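Local structure of INSIG protein homolog (Mycobacterium vanbaalenii PYR-1, 4XU6) at residues A[32-35]-A[40-43]. The protein binds diacylglycerol as a homotrimeric membrane protein of the INSIG family, built around six transmembrane helices. Numbering follows the deposited sequence.
Sequences TVYH and PFVW
Tyr34 and Phe41 form a T-shaped (edge-to-face) aromatic pair, a surface contact in the connection between transmembrane helices 5-29 and 48-64. Tyr34 ends the short strand 32-34, which pairs antiparallel with strand 148-150; Phe41 begins strand 41-42, which pairs antiparallel with strand 45-46. The two rings therefore link separate two-stranded sheets, with no hydrogen bond between the segments. Both CB atoms point toward the opposite segment, and the rings bridge a backbone gap of 10.4 Å between Tyr34 CA and Phe41 CA. The edge of Phe41 is turned toward the face of Tyr34. The planes stand at 86° to each other, with the ring centroids 5.8 Å apart. CE2 and CZ of Phe41 make the nearest approach, slanting in at the CB end of the tyrosine: Phe41 CZ lies 4.0 Å from Tyr34 CB, and Phe41 CE2 lies 4.1 Å from Tyr34 CD2. Tyr34 CB sits at the edge of the Phe41 ring, near its plane. In Tyr34, chi1 (-76°) swings the ring beside the backbone N and chi2 (-79°) then sets how its plane is turned, while the far end of the tyrosine is held by a hydrogen bond between Tyr34 OH and Asp23 OD2 on helix 5-29. Pro46 touches both aromatic side chains, and Val27 packs on Tyr34. The side chain of Tyr34 lies about 5 Å from a bound tridecanoic acid and about 7 Å from that of His26, a diacylglycerol-binding residue, which places Tyr34 close to the lipid pocket. With only 76 Å² buried in total and neither residue fully enclosed, the direct link is modest: weak ring electrostatics and dispersion join the two segments, while the polar end of Tyr34 is secured separately by Asp23.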
ATOM      1  N   THR A  32       9.480  -4.872 -19.834  1.00 23.91           N
ATOM      2  CA  THR A  32       9.969  -4.228 -21.048  1.00 23.91           C
ATOM      3  C   THR A  32      11.226  -4.941 -21.514  1.00 25.64           C
ATOM      4  O   THR A  32      11.853  -5.684 -20.742  1.00 22.64           O
ATOM      5  CB  THR A  32      10.330  -2.740 -20.826  1.00 23.15           C
ATOM      6  OG1 THR A  32      11.323  -2.625 -19.789  1.00 23.79           O
ATOM      7  CG2 THR A  32       9.093  -1.914 -20.448  1.00 25.89           C
ATOM      8  N   VAL A  33      11.587  -4.712 -22.777  1.00 23.05           N
ATOM      9  CA  VAL A  33      12.821  -5.248 -23.360  1.00 25.61           C
ATOM     10  C   VAL A  33      13.411  -4.164 -24.243  1.00 24.45           C
ATOM     11  O   VAL A  33      12.698  -3.607 -25.072  1.00 26.13           O
ATOM     12  CB  VAL A  33      12.533  -6.454 -24.291  1.00 28.56           C
ATOM     13  CG1 VAL A  33      13.837  -6.972 -24.922  1.00 31.12           C
ATOM     14  CG2 VAL A  33      11.818  -7.567 -23.556  1.00 35.12           C
ATOM     15  N   TYR A  34      14.699  -3.861 -24.091  1.00 22.61           N
ATOM     16  CA  TYR A  34      15.336  -2.882 -24.971  1.00 22.94           C
ATOM     17  C   TYR A  34      15.861  -3.512 -26.270  1.00 27.29           C
ATOM     18  O   TYR A  34      16.279  -4.671 -26.288  1.00 27.34           O
ATOM     19  CB  TYR A  34      16.472  -2.153 -24.261  1.00 26.14           C
ATOM     20  CG  TYR A  34      16.000  -1.096 -23.283  1.00 25.16           C
ATOM     21  CD1 TYR A  34      15.578   0.148 -23.733  1.00 26.74           C
ATOM     22  CD2 TYR A  34      15.993  -1.338 -21.911  1.00 24.14           C
ATOM     23  CE1 TYR A  34      15.146   1.119 -22.854  1.00 23.83           C
ATOM     24  CE2 TYR A  34      15.560  -0.364 -21.013  1.00 23.55           C
ATOM     25  CZ  TYR A  34      15.141   0.866 -21.497  1.00 22.02           C
ATOM     26  OH  TYR A  34      14.712   1.853 -20.636  1.00 23.88           O
ATOM     27  N   HIS A  35      15.819  -2.738 -27.348  1.00 28.93           N
ATOM     28  CA  HIS A  35      16.351  -3.172 -28.640  1.00 31.05           C
ATOM     29  C   HIS A  35      17.256  -2.086 -29.205  1.00 34.35           C
ATOM     30  O   HIS A  35      17.072  -1.658 -30.346  1.00 42.88           O
ATOM     31  CB  HIS A  35      15.213  -3.428 -29.635  1.00 29.13           C
ATOM     32  CG  HIS A  35      14.220  -4.451 -29.174  1.00 35.42           C
ATOM     33  ND1 HIS A  35      14.540  -5.781 -29.012  1.00 37.15           N
ATOM     34  CD2 HIS A  35      12.911  -4.335 -28.848  1.00 32.36           C
ATOM     35  CE1 HIS A  35      13.471  -6.440 -28.598  1.00 38.17           C
ATOM     36  NE2 HIS A  35      12.471  -5.586 -28.490  1.00 36.61           N
ATOM     37  N   PRO A  40      25.677   3.061 -25.011  1.00 25.24           N
ATOM     38  CA  PRO A  40      26.175   2.607 -23.709  1.00 26.05           C
ATOM     39  C   PRO A  40      25.017   2.438 -22.728  1.00 28.60           C
ATOM     40  O   PRO A  40      24.157   3.311 -22.679  1.00 26.92           O
ATOM     41  CB  PRO A  40      27.049   3.772 -23.241  1.00 30.31           C
ATOM     42  CG  PRO A  40      27.430   4.504 -24.489  1.00 30.79           C
ATOM     43  CD  PRO A  40      26.265   4.355 -25.409  1.00 30.66           C
ATOM     44  N   PHE A  41      25.002   1.345 -21.971  1.00 26.97           N
ATOM     45  CA  PHE A  41      23.990   1.147 -20.937  1.00 28.28           C
ATOM     46  C   PHE A  41      24.534   1.508 -19.562  1.00 30.13           C
ATOM     47  O   PHE A  41      25.738   1.400 -19.311  1.00 30.15           O
ATOM     48  CB  PHE A  41      23.487  -0.309 -20.937  1.00 25.68           C
ATOM     49  CG  PHE A  41      22.355  -0.558 -21.896  1.00 26.28           C
ATOM     50  CD1 PHE A  41      22.533  -0.340 -23.258  1.00 26.15           C
ATOM     51  CD2 PHE A  41      21.110  -1.001 -21.441  1.00 22.48           C
ATOM     52  CE1 PHE A  41      21.506  -0.559 -24.158  1.00 28.53           C
ATOM     53  CE2 PHE A  41      20.066  -1.214 -22.335  1.00 26.01           C
ATOM     54  CZ  PHE A  41      20.269  -1.000 -23.702  1.00 31.18           C
ATOM     55  N   VAL A  42      23.643   1.954 -18.681  1.00 25.96           N
ATOM     56  CA  VAL A  42      23.968   2.162 -17.278  1.00 27.56           C
ATOM     57  C   VAL A  42      23.056   1.202 -16.530  1.00 29.39           C
ATOM     58  O   VAL A  42      21.831   1.339 -16.595  1.00 24.15           O
ATOM     59  CB  VAL A  42      23.679   3.613 -16.826  1.00 29.98           C
ATOM     60  CG1 VAL A  42      23.958   3.784 -15.334  1.00 33.18           C
ATOM     61  CG2 VAL A  42      24.516   4.609 -17.630  1.00 31.58           C
ATOM     62  N   TRP A  43      23.642   0.219 -15.851  1.00 28.33           N
ATOM     63  CA  TRP A  43      22.858  -0.881 -15.288  1.00 30.07           C
ATOM     64  C   TRP A  43      22.020  -1.527 -16.405  1.00 29.70           C
ATOM     65  O   TRP A  43      22.576  -1.977 -17.410  1.00 27.07           O
ATOM     66  CB  TRP A  43      21.982  -0.381 -14.125  1.00 26.78           C
ATOM     67  CG  TRP A  43      21.550  -1.451 -13.154  1.00 29.75           C
ATOM     68  CD1 TRP A  43      21.834  -2.785 -13.218  1.00 32.74           C
ATOM     69  CD2 TRP A  43      20.758  -1.266 -11.969  1.00 29.50           C
ATOM     70  NE1 TRP A  43      21.269  -3.442 -12.146  1.00 34.96           N
ATOM     71  CE2 TRP A  43      20.604  -2.532 -11.363  1.00 33.08           C
ATOM     72  CE3 TRP A  43      20.168  -0.153 -11.358  1.00 30.06           C
ATOM     73  CZ2 TRP A  43      19.881  -2.719 -10.179  1.00 28.22           C
ATOM     74  CZ3 TRP A  43      19.445  -0.338 -10.178  1.00 31.60           C
ATOM     75  CH2 TRP A  43      19.308  -1.614  -9.608  1.00 29.19           C
TER